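3-oxoacyl-[acyl-carrier-protein] synthase (Arabidopsis thaliana, PDB 2IX4) catalyses the condensation steps of mitochondrial fatty acid synthesis, lengthening acyl chains on acyl carrier protein by two carbons taken from malonyl-ACP. Local coordinates at residues 316-321 with 412-417; 4-9 with 264-269; 59-64 with 245-250; 108-113 with 167-172; 118-123 with 200-205. One frame throughout, in Å; residues are numbered along the deposited sequence.

Contact 1: 316-321 with 412-417; sequences YVNAHA and AMSNSF. With K (potassium ion), chain D.
Strands 316-318 and 412-417 run parallel, their axes 20° apart, with Y316 facing A412, V317 facing M413 and N318 facing S414. Three backbone hydrogen bonds join them: M413 N gives to Y316 O at 2.9 Å, N318 N to M413 O at 2.8 Å, and N415 N to N318 O at 3.2 Å. The potassium ion sits between N318-A319 and S414-N415. It is bound by N318 O, N318 OD1, S414 OG and, closest, N415 O at 2.6 Å, with A319 O farther off; E368 completes the site. N318 has its CG anti to the backbone N (chi1 -174°), which swings OD1 onto the ion, while its ND2 gives a hydrogen bond to Y316 OH. That hydroxyl also bonds S351.

These strands belong to the C-terminal half of the thiolase fold, in which H320, a predicted active-site residue, lies two residues past N318. C179 and H359, the other two predicted members of the Cys-His-His triad, have side chains about 4 Å from that of H320. The imidazole lies against the backbone of the neighbouring strand, F417 N standing 3.4 Å above the centre of one ring face. At its edge, in the ring plane, ND1 meets a water at 2.7 Å that also bonds S416 OG. The F417 ring sits obliquely to the imidazole, planes 62° apart, and its CD2 touches H320 CB at 3.6 Å. E331 of helix 325-339 bonds both H320 N and N415 ND2.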
# COMPACT_ATOMS: atom_id res chain seq x y z
N TYR A 316 -10.15 -2.51 27.45
CA TYR A 316 -10.95 -1.78 26.46
C TYR A 316 -10.72 -2.26 25.03
O TYR A 316 -9.59 -2.49 24.61
CB TYR A 316 -10.70 -0.26 26.56
CG TYR A 316 -11.36 0.54 25.45
CD1 TYR A 316 -12.75 0.57 25.32
CD2 TYR A 316 -10.59 1.27 24.54
CE1 TYR A 316 -13.37 1.30 24.31
CE2 TYR A 316 -11.20 2.00 23.52
CZ TYR A 316 -12.59 2.02 23.41
OH TYR A 316 -13.20 2.74 22.41
N VAL A 317 -11.81 -2.43 24.29
CA VAL A 317 -11.75 -2.75 22.86
C VAL A 317 -12.43 -1.64 22.06
O VAL A 317 -13.61 -1.37 22.24
CB VAL A 317 -12.40 -4.13 22.55
CG1 VAL A 317 -12.51 -4.35 21.04
CG2 VAL A 317 -11.60 -5.26 23.19
N ASN A 318 -11.66 -0.98 21.20
CA ASN A 318 -12.23 -0.06 20.23
C ASN A 318 -12.59 -0.86 18.98
O ASN A 318 -11.71 -1.22 18.19
CB ASN A 318 -11.28 1.10 19.93
CG ASN A 318 -11.90 2.16 19.03
OD1 ASN A 318 -11.95 1.99 17.81
ND2 ASN A 318 -12.35 3.26 19.62
N ALA A 319 -13.87 -1.16 18.82
CA ALA A 319 -14.37 -2.01 17.73
C ALA A 319 -14.26 -1.32 16.37
O ALA A 319 -14.22 -0.09 16.29
CB ALA A 319 -15.81 -2.43 18.00
N HIS A 320 -14.19 -2.12 15.31
CA HIS A 320 -14.18 -1.57 13.95
C HIS A 320 -15.56 -1.04 13.58
O HIS A 320 -15.67 -0.02 12.90
CB HIS A 320 -13.71 -2.60 12.92
CG HIS A 320 -13.66 -2.07 11.52
ND1 HIS A 320 -12.80 -1.05 11.14
CD2 HIS A 320 -14.36 -2.40 10.41
CE1 HIS A 320 -12.98 -0.79 9.86
NE2 HIS A 320 -13.92 -1.59 9.39
N ALA A 321 -16.59 -1.74 14.07
CA ALA A 321 -18.01 -1.48 13.77
C ALA A 321 -18.29 -0.13 13.11
O ALA A 321 -18.20 0.93 13.74
CB ALA A 321 -18.85 -1.65 15.04
N ALA A 412 -5.52 -1.77 25.83
CA ALA A 412 -6.52 -1.35 24.84
C ALA A 412 -6.23 -1.99 23.48
O ALA A 412 -5.11 -1.91 22.98
CB ALA A 412 -6.56 0.17 24.72
N MET A 413 -7.25 -2.62 22.91
CA MET A 413 -7.14 -3.28 21.61
C MET A 413 -8.01 -2.57 20.57
O MET A 413 -9.14 -2.17 20.88
CB MET A 413 -7.53 -4.76 21.73
CG MET A 413 -7.53 -5.54 20.42
SD MET A 413 -8.05 -7.26 20.61
CE MET A 413 -6.54 -8.01 21.19
N SER A 414 -7.49 -2.42 19.36
CA SER A 414 -8.21 -1.74 18.28
C SER A 414 -8.27 -2.60 17.01
O SER A 414 -7.23 -2.97 16.46
CB SER A 414 -7.55 -0.39 17.98
OG SER A 414 -8.32 0.35 17.03
N ASN A 415 -9.49 -2.91 16.58
CA ASN A 415 -9.72 -3.72 15.37
C ASN A 415 -9.92 -2.85 14.13
O ASN A 415 -10.60 -1.82 14.20
CB ASN A 415 -10.96 -4.59 15.56
CG ASN A 415 -10.79 -5.63 16.65
OD1 ASN A 415 -9.67 -5.94 17.07
ND2 ASN A 415 -11.90 -6.20 17.10
N SER A 416 -9.35 -3.27 13.01
CA SER A 416 -9.57 -2.62 11.71
C SER A 416 -9.69 -3.68 10.61
O SER A 416 -8.77 -4.46 10.40
CB SER A 416 -8.44 -1.66 11.38
OG SER A 416 -8.24 -0.73 12.42
N PHE A 417 -10.83 -3.69 9.93
CA PHE A 417 -11.09 -4.65 8.85
C PHE A 417 -11.34 -3.93 7.52
O PHE A 417 -11.93 -2.85 7.49
CB PHE A 417 -12.30 -5.54 9.20
CG PHE A 417 -12.35 -6.00 10.63
CD1 PHE A 417 -11.24 -6.60 11.24
CD2 PHE A 417 -13.51 -5.87 11.38
CE1 PHE A 417 -11.29 -7.04 12.56
CE2 PHE A 417 -13.57 -6.30 12.70
CZ PHE A 417 -12.46 -6.89 13.29
K K D . -11.01 0.22 15.79
O HOH W 1 -10.86 0.72 11.81

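Contact 2: 4-9 with 264-269; sequences VVTGLG and KRRGAK
T6 lays its methyl over A268 and K269, just past the turn that follows helix 260-265: CG2 is 3.5 Å from K269 O and 4.1 Å from A268 CB. The torsion (chi1 52°) puts CG2 opposite the carbonyl carbon and beside the backbone N, where it meets A268 and K269. The hydroxyl's bond is to E258, the same carboxylate that makes a salt bridge with R266. T6 OG1 and R266 NH2 therefore come near each other, 3.9 Å apart and without a hydrogen bond, as two partners of one acid. R266 stretches out from CG to NE, and A268 CB rests 3.6 Å above the centre of its guanidinium plane.

No direct hydrogen bond joins the two segments. Instead a water bridges them, donating to T6 O at 2.6 Å and to K269 O at 2.9 Å. The lysine's amino group makes a salt bridge with D102, at the end of helix 87-102.

The turn after helix 260-265 is a Schellman motif in which G267 takes the positive phi. It brings the chain back beside strand 3-12, whose residues pair with strand 251-259 and with the start of strand 272-281, while V5 and L8 pack on helix 364-378.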
# COMPACT_ATOMS: atom_id res chain seq x y z
N VAL A 4 7.46 1.70 21.82
CA VAL A 4 6.57 2.58 22.58
C VAL A 4 6.09 3.77 21.74
O VAL A 4 6.67 4.09 20.69
CB VAL A 4 7.21 3.09 23.91
CG1 VAL A 4 7.50 1.93 24.85
CG2 VAL A 4 8.47 3.92 23.65
N VAL A 5 5.03 4.42 22.21
CA VAL A 5 4.44 5.56 21.52
C VAL A 5 4.84 6.82 22.28
O VAL A 5 4.57 6.94 23.48
CB VAL A 5 2.90 5.44 21.46
CG1 VAL A 5 2.30 6.63 20.72
CG2 VAL A 5 2.49 4.14 20.79
N THR A 6 5.47 7.76 21.58
CA THR A 6 5.99 8.97 22.21
C THR A 6 5.38 10.26 21.65
O THR A 6 5.64 11.35 22.17
CB THR A 6 7.54 9.05 22.10
OG1 THR A 6 7.95 8.87 20.74
CG2 THR A 6 8.19 7.99 22.97
N GLY A 7 4.56 10.14 20.61
CA GLY A 7 3.92 11.31 20.01
C GLY A 7 2.61 10.96 19.33
O GLY A 7 2.52 9.92 18.68
N LEU A 8 1.62 11.82 19.50
CA LEU A 8 0.31 11.64 18.87
C LEU A 8 -0.07 12.86 18.04
O LEU A 8 0.19 14.00 18.43
CB LEU A 8 -0.77 11.38 19.93
CG LEU A 8 -0.63 10.24 20.95
CD1 LEU A 8 -1.76 10.30 21.97
CD2 LEU A 8 -0.61 8.88 20.29
N GLY A 9 -0.68 12.61 16.87
CA GLY A 9 -1.10 13.70 15.99
C GLY A 9 -2.28 13.28 15.15
O GLY A 9 -2.33 12.15 14.65
N LYS A 264 13.82 6.11 26.41
CA LYS A 264 14.24 6.34 27.79
C LYS A 264 15.52 7.16 27.88
O LYS A 264 15.66 8.01 28.76
CB LYS A 264 14.42 5.01 28.54
CG LYS A 264 13.12 4.35 28.97
CD LYS A 264 13.36 3.20 29.95
CE LYS A 264 13.98 1.99 29.26
NZ LYS A 264 14.34 0.92 30.23
N ARG A 265 16.45 6.91 26.96
CA ARG A 265 17.73 7.62 26.90
C ARG A 265 17.57 9.13 26.76
O ARG A 265 18.27 9.90 27.44
CB ARG A 265 18.58 7.09 25.74
CG ARG A 265 19.51 5.95 26.12
CD ARG A 265 20.93 6.46 26.33
NE ARG A 265 21.66 6.60 25.06
CZ ARG A 265 22.89 7.08 24.95
NH1 ARG A 265 23.56 7.48 26.02
NH2 ARG A 265 23.46 7.17 23.75
N ARG A 266 16.66 9.56 25.89
CA ARG A 266 16.46 10.98 25.61
C ARG A 266 15.41 11.63 26.53
O ARG A 266 15.12 12.83 26.38
CB ARG A 266 16.11 11.21 24.13
CG ARG A 266 14.79 10.62 23.68
CD ARG A 266 14.63 10.79 22.18
NE ARG A 266 13.26 10.56 21.74
CZ ARG A 266 12.33 11.50 21.63
NH1 ARG A 266 12.61 12.76 21.94
NH2 ARG A 266 11.11 11.18 21.21
N GLY A 267 14.86 10.86 27.45
CA GLY A 267 13.90 11.36 28.43
C GLY A 267 12.55 11.72 27.84
O GLY A 267 11.91 12.68 28.26
N ALA A 268 12.11 10.94 26.85
CA ALA A 268 10.84 11.18 26.19
C ALA A 268 9.69 10.64 27.03
O ALA A 268 9.83 9.61 27.70
CB ALA A 268 10.83 10.54 24.81
N LYS A 269 8.56 11.33 27.01
CA LYS A 269 7.37 10.83 27.69
C LYS A 269 6.75 9.73 26.84
O LYS A 269 6.71 9.82 25.62
CB LYS A 269 6.38 11.95 28.05
CG LYS A 269 5.86 12.79 26.89
CD LYS A 269 4.44 12.39 26.49
CE LYS A 269 3.63 13.59 26.00
NZ LYS A 269 4.31 14.33 24.91
O HOH W 2 7.29 12.09 23.97

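Contact 3: 59-64 with 245-250; sequences SKVAAF and GFVIGE
The loop that leads into strand 251-259 passes close to the active site of this ketosynthase, and here it runs alongside strand 61-63, one arm of the small antiparallel pair with 32-34. G249 lies about 6 Å from the side chain of H359, a predicted catalytic residue, and F246 meets H359 edge-to-face.

The sound direct bond is A63 N to I248 O, 3.0 Å with an N-H...O angle of 164° and the donor in the carbonyl plane. A63 O receives a weak bond from E250 N and a CA-H...O contact from G249 CA at 3.3 Å. Before this, V247 directs its side chain at the strand: CG1, anti to the backbone N (chi1 176°), reaches A62 CA at 3.6 Å, and CG2 meets V61 CG2 at 3.8 Å, the two valines crossing at about a right angle. I32 packs on both.

A water donates to V61 O at 2.7 Å and to S59 OG, and accepts from I248 N at 3.0 Å. At the other end E250 brings OE2 to 3.5 Å from F64 CA, its carboxylate nearly perpendicular to the F64 ring.

OE2 accepts from V65 N, and OE1 takes hydrogen bonds with Y91 and S208. With bonds on both oxygens, this buried carboxylate is held in its orientation, which is consistent with its keeping a negative charge; the water likewise supplies partners to backbone groups that do not meet directly.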
# COMPACT_ATOMS: atom_id res chain seq x y z
N SER A 59 -26.41 8.32 -0.59
CA SER A 59 -25.94 8.80 0.69
C SER A 59 -25.57 10.27 0.59
O SER A 59 -24.71 10.64 -0.21
CB SER A 59 -24.72 7.99 1.13
OG SER A 59 -24.30 8.35 2.43
N LYS A 60 -26.23 11.11 1.39
CA LYS A 60 -26.01 12.56 1.36
C LYS A 60 -25.53 13.09 2.71
O LYS A 60 -25.87 14.20 3.12
CB LYS A 60 -27.28 13.29 0.90
CG LYS A 60 -27.72 12.95 -0.54
CD LYS A 60 -28.92 13.78 -0.96
CE LYS A 60 -29.35 13.48 -2.38
NZ LYS A 60 -30.08 12.18 -2.50
N VAL A 61 -24.74 12.26 3.40
CA VAL A 61 -24.13 12.62 4.68
C VAL A 61 -22.65 12.24 4.68
O VAL A 61 -22.26 11.28 4.02
CB VAL A 61 -24.85 11.96 5.91
CG1 VAL A 61 -26.28 12.49 6.06
CG2 VAL A 61 -24.85 10.43 5.80
N ALA A 62 -21.84 13.02 5.39
CA ALA A 62 -20.41 12.75 5.49
C ALA A 62 -19.80 13.48 6.68
O ALA A 62 -20.40 14.43 7.20
CB ALA A 62 -19.69 13.13 4.19
N ALA A 63 -18.62 13.04 7.11
CA ALA A 63 -17.92 13.66 8.23
C ALA A 63 -16.68 14.39 7.73
O ALA A 63 -15.75 13.78 7.23
CB ALA A 63 -17.54 12.61 9.25
N PHE A 64 -16.68 15.71 7.91
CA PHE A 64 -15.69 16.59 7.29
C PHE A 64 -14.69 17.17 8.29
O PHE A 64 -15.06 17.57 9.39
CB PHE A 64 -16.37 17.77 6.59
CG PHE A 64 -17.22 17.37 5.41
CD1 PHE A 64 -18.57 17.07 5.57
CD2 PHE A 64 -16.68 17.33 4.13
CE1 PHE A 64 -19.36 16.71 4.49
CE2 PHE A 64 -17.46 16.98 3.04
CZ PHE A 64 -18.81 16.66 3.22
N GLY A 245 -25.60 1.28 7.05
CA GLY A 245 -24.38 1.49 6.28
C GLY A 245 -23.53 2.56 6.93
O GLY A 245 -24.02 3.32 7.77
N PHE A 246 -22.25 2.63 6.56
CA PHE A 246 -21.37 3.63 7.17
C PHE A 246 -21.48 5.02 6.53
O PHE A 246 -22.08 5.19 5.46
CB PHE A 246 -19.91 3.14 7.29
CG PHE A 246 -19.19 2.97 5.98
CD1 PHE A 246 -18.55 4.05 5.37
CD2 PHE A 246 -19.10 1.71 5.39
CE1 PHE A 246 -17.85 3.89 4.17
CE2 PHE A 246 -18.40 1.54 4.19
CZ PHE A 246 -17.78 2.63 3.58
N VAL A 247 -20.91 6.00 7.21
CA VAL A 247 -20.86 7.37 6.73
C VAL A 247 -19.40 7.67 6.46
O VAL A 247 -18.58 7.54 7.36
CB VAL A 247 -21.44 8.35 7.78
CG1 VAL A 247 -21.31 9.79 7.31
CG2 VAL A 247 -22.90 8.02 8.08
N ILE A 248 -19.09 8.04 5.22
CA ILE A 248 -17.71 8.34 4.81
C ILE A 248 -17.19 9.54 5.60
O ILE A 248 -17.88 10.55 5.71
CB ILE A 248 -17.57 8.60 3.28
CG1 ILE A 248 -17.98 7.37 2.47
CG2 ILE A 248 -16.14 8.95 2.91
CD1 ILE A 248 -17.93 7.57 0.96
N GLY A 249 -16.00 9.39 6.15
CA GLY A 249 -15.32 10.49 6.84
C GLY A 249 -13.95 10.72 6.22
O GLY A 249 -13.55 10.00 5.31
N GLU A 250 -13.23 11.72 6.72
CA GLU A 250 -11.90 12.04 6.21
C GLU A 250 -10.99 12.50 7.34
O GLU A 250 -11.45 12.95 8.38
CB GLU A 250 -11.99 13.14 5.14
CG GLU A 250 -12.60 14.44 5.66
CD GLU A 250 -12.44 15.61 4.71
OE1 GLU A 250 -11.68 15.50 3.72
OE2 GLU A 250 -13.09 16.65 4.95
O HOH W 3 -21.55 8.73 3.58

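Contact 4: 108-113 with 167-172; sequences TEEEEK and GFQGPN
The last residues of 108-113 bring the short helix 110-114 up to the turn after helix 157-166, where Q169 N gives a straight bond to K113 O, 2.9 Å and 172° at the hydrogen, although it comes from above the carbonyl plane. G167, the first residue past helix 157-166, has positive phi and turns its carbonyl to the lysine.

K113 lies extended alongside that carbonyl: CB is 3.3 Å from G167 O, and CG and CD follow at 3.7 and 3.6 Å. The lysine's aliphatic part does the touching. Q169 reaches back toward the helix, its chain extended, and NE2 uses its hydrogens on two acceptors, G167 O at 3.2 Å and E110 OE1 at 2.8 Å, both close to the plane of its amide. E110 comes in from the first turn of the helix, bent at chi2 (-67°), and E110 OE1 is met on its syn side, the carboxylate and amide planes standing 59° apart.

Q169 and E110 also face the second subunit: K294 of that subunit makes a salt bridge with E110 OE1 and a hydrogen bond with Q169 OE1, while R302 there bonds Q169 O. Two acceptors on NE2 and that lysine on Q169 OE1 fix which way the amide faces. The E110 carboxylate, sharing one oxygen between an amide and a lysine, probably remains ionised, so the local link is also a charged link across the dimer.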
# COMPACT_ATOMS: atom_id res chain seq x y z
N THR A 108 18.33 17.11 14.07
CA THR A 108 19.15 17.86 13.13
C THR A 108 20.33 17.01 12.66
O THR A 108 20.88 17.24 11.58
CB THR A 108 19.68 19.16 13.75
OG1 THR A 108 20.37 18.85 14.97
CG2 THR A 108 18.54 20.11 14.05
N GLU A 109 20.71 16.02 13.47
CA GLU A 109 21.86 15.17 13.19
C GLU A 109 21.50 14.10 12.17
O GLU A 109 20.44 13.49 12.27
CB GLU A 109 22.38 14.54 14.48
CG GLU A 109 22.98 15.53 15.48
CD GLU A 109 24.32 16.10 15.03
OE1 GLU A 109 24.59 17.28 15.31
OE2 GLU A 109 25.11 15.35 14.41
N GLU A 110 22.39 13.88 11.21
CA GLU A 110 22.16 12.90 10.14
C GLU A 110 22.01 11.48 10.68
O GLU A 110 21.23 10.69 10.15
CB GLU A 110 23.26 12.96 9.07
CG GLU A 110 23.16 14.16 8.11
CD GLU A 110 21.93 14.12 7.21
OE1 GLU A 110 21.52 13.02 6.78
OE2 GLU A 110 21.38 15.20 6.91
N GLU A 111 22.75 11.17 11.74
CA GLU A 111 22.69 9.86 12.39
C GLU A 111 21.27 9.49 12.86
O GLU A 111 20.81 8.37 12.60
CB GLU A 111 23.67 9.80 13.57
CG GLU A 111 23.69 8.47 14.31
CD GLU A 111 24.91 8.31 15.19
OE1 GLU A 111 25.79 7.49 14.84
OE2 GLU A 111 25.01 9.00 16.22
N GLU A 112 20.61 10.44 13.52
CA GLU A 112 19.25 10.26 14.04
C GLU A 112 18.22 10.27 12.90
O GLU A 112 17.27 9.49 12.91
CB GLU A 112 18.92 11.34 15.07
CG GLU A 112 19.86 11.39 16.28
CD GLU A 112 19.55 12.53 17.25
OE1 GLU A 112 19.71 12.32 18.47
OE2 GLU A 112 19.16 13.63 16.80
N LYS A 113 18.43 11.17 11.94
CA LYS A 113 17.57 11.30 10.75
C LYS A 113 17.54 10.01 9.94
O LYS A 113 16.48 9.59 9.47
CB LYS A 113 18.07 12.44 9.86
CG LYS A 113 17.72 13.84 10.31
CD LYS A 113 18.22 14.84 9.28
CE LYS A 113 17.75 16.25 9.56
NZ LYS A 113 18.14 17.17 8.46
N GLY A 167 13.67 15.29 6.69
CA GLY A 167 14.94 14.68 6.33
C GLY A 167 15.07 13.26 6.86
O GLY A 167 16.17 12.81 7.17
N PHE A 168 13.94 12.57 6.97
CA PHE A 168 13.91 11.22 7.53
C PHE A 168 14.32 10.19 6.49
O PHE A 168 13.64 10.02 5.47
CB PHE A 168 12.53 10.90 8.13
CG PHE A 168 12.18 11.71 9.35
CD1 PHE A 168 10.85 11.90 9.71
CD2 PHE A 168 13.17 12.29 10.15
CE1 PHE A 168 10.50 12.64 10.85
CE2 PHE A 168 12.84 13.04 11.28
CZ PHE A 168 11.50 13.21 11.63
N GLN A 169 15.43 9.50 6.75
CA GLN A 169 16.05 8.62 5.76
C GLN A 169 16.04 7.14 6.16
O GLN A 169 16.72 6.31 5.54
CB GLN A 169 17.47 9.08 5.44
CG GLN A 169 17.53 10.48 4.84
CD GLN A 169 18.89 11.13 5.00
OE1 GLN A 169 19.86 10.73 4.35
NE2 GLN A 169 18.98 12.13 5.86
N GLY A 170 15.25 6.81 7.18
CA GLY A 170 14.96 5.42 7.51
C GLY A 170 13.97 4.85 6.52
O GLY A 170 13.69 5.49 5.50
N PRO A 171 13.41 3.66 6.80
CA PRO A 171 12.43 3.06 5.89
C PRO A 171 11.33 4.03 5.47
O PRO A 171 10.69 4.66 6.33
CB PRO A 171 11.85 1.91 6.72
CG PRO A 171 12.93 1.54 7.66
CD PRO A 171 13.67 2.82 7.98
N ASN A 172 11.15 4.17 4.16
CA ASN A 172 10.09 4.99 3.57
C ASN A 172 9.07 4.02 3.01
O ASN A 172 9.30 3.38 1.98
CB ASN A 172 10.69 5.90 2.48
CG ASN A 172 9.66 6.81 1.81
OD1 ASN A 172 8.45 6.56 1.84
ND2 ASN A 172 10.15 7.87 1.17

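Contact 5: 118-123 with 200-205; sequences VSIGGG and VMVAGG
S119 N donates to V202 O at 2.8 Å, the shortest of the bonds that tie strand 118-122 to strand 200-205. S119 O accepts in turn from G204 N at 3.0 Å, and a longer bond, G121 N to G204 O at 3.3 Å, continues the parallel pairing. The hydroxyl of the same serine, S119 OG, bonds H173 ND1 and S185 O.

On the side of V118 and I120, V118 CG1 lies 3.4 Å from V202 O, while the apolar side chains meet at I120 CD1 and V202 CG1, 4.3 Å apart. Helices 87-102 and 157-166 pack on this face. On the other side M201 folds back, bent at chi2 (-68°) and chi3, so that its CE methyl rests on S119 CB at 3.8 Å; helix 181-195 covers M201 and A203.

Opposite I120 and G121 stand G204 and G205, so that I120 lies beside bare backbone, its CG2 4.1 Å from G205 N. G204 has backbone angles (phi 163°) open to glycine.

A little beyond, G123 touches the bound hexanoic acid. Adjacent parallel strands between helix layers are typical of the alpha-beta core of the thiolase fold, here in the N-terminal half.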
# COMPACT_ATOMS: atom_id res chain seq x y z
N VAL A 118 9.33 6.52 7.94
CA VAL A 118 7.94 6.95 7.82
C VAL A 118 7.11 5.84 7.18
O VAL A 118 7.53 5.25 6.18
CB VAL A 118 7.81 8.25 6.97
CG1 VAL A 118 6.38 8.79 7.02
CG2 VAL A 118 8.79 9.32 7.45
N SER A 119 5.96 5.55 7.78
CA SER A 119 5.00 4.58 7.23
C SER A 119 3.57 5.09 7.39
O SER A 119 2.86 4.74 8.34
CB SER A 119 5.16 3.21 7.90
OG SER A 119 4.35 2.23 7.26
N ILE A 120 3.15 5.94 6.46
CA ILE A 120 1.81 6.52 6.47
C ILE A 120 1.13 6.18 5.15
O ILE A 120 1.51 6.69 4.09
CB ILE A 120 1.84 8.06 6.67
CG1 ILE A 120 2.57 8.43 7.97
CG2 ILE A 120 0.42 8.65 6.66
CD1 ILE A 120 2.94 9.90 8.08
N GLY A 121 0.13 5.30 5.21
CA GLY A 121 -0.57 4.88 4.02
C GLY A 121 -1.88 5.61 3.79
O GLY A 121 -2.47 6.15 4.72
N GLY A 122 -2.31 5.63 2.53
CA GLY A 122 -3.65 6.07 2.17
C GLY A 122 -4.35 4.92 1.48
O GLY A 122 -3.71 4.09 0.84
N GLY A 123 -5.67 4.87 1.61
CA GLY A 123 -6.44 3.76 1.06
C GLY A 123 -6.72 3.86 -0.43
O GLY A 123 -6.55 2.87 -1.15
N VAL A 200 13.07 4.99 15.20
CA VAL A 200 11.88 5.83 15.27
C VAL A 200 11.10 5.69 13.97
O VAL A 200 11.68 5.74 12.89
CB VAL A 200 12.23 7.34 15.46
CG1 VAL A 200 10.96 8.18 15.59
CG2 VAL A 200 13.13 7.55 16.68
N MET A 201 9.78 5.51 14.07
CA MET A 201 8.92 5.49 12.90
C MET A 201 7.73 6.43 13.08
O MET A 201 7.03 6.38 14.10
CB MET A 201 8.42 4.07 12.60
CG MET A 201 9.48 3.10 12.08
SD MET A 201 10.12 3.44 10.43
CE MET A 201 8.68 3.11 9.39
N VAL A 202 7.51 7.28 12.08
CA VAL A 202 6.34 8.13 12.01
C VAL A 202 5.31 7.38 11.17
O VAL A 202 5.46 7.25 9.96
CB VAL A 202 6.69 9.49 11.37
CG1 VAL A 202 5.50 10.44 11.45
CG2 VAL A 202 7.91 10.11 12.04
N ALA A 203 4.26 6.87 11.83
CA ALA A 203 3.35 5.92 11.20
C ALA A 203 1.88 6.25 11.39
O ALA A 203 1.49 6.85 12.40
CB ALA A 203 3.64 4.50 11.70
N GLY A 204 1.05 5.84 10.43
CA GLY A 204 -0.38 6.05 10.53
C GLY A 204 -1.13 5.92 9.22
O GLY A 204 -0.77 5.13 8.35
N GLY A 205 -2.19 6.71 9.09
CA GLY A 205 -3.08 6.62 7.95
C GLY A 205 -3.67 7.96 7.60
O GLY A 205 -3.77 8.85 8.44

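Overall arrangement
Contacts 1 and 5 are parallel strand pairs deep in the chain, their centres about 19 Å apart and both part of the large mixed sheet; contact 1 holds a metal and a predicted catalytic histidine, whereas contact 5 is backbone pairing with apolar cover. Contact 3 is buried too, but is a loop against a short strand, joined by fewer bonds and a water. Farther out, contact 2 is joined by a water and van der Waals contact, contact 4 by two direct hydrogen bonds; the salt bridges of both run to partners outside their segments, in contact 4 to the second subunit. Contacts 4 and 5 touch directly: P171 O lies 2.8 Å from V118 N, and F168 packs on V118 and V202.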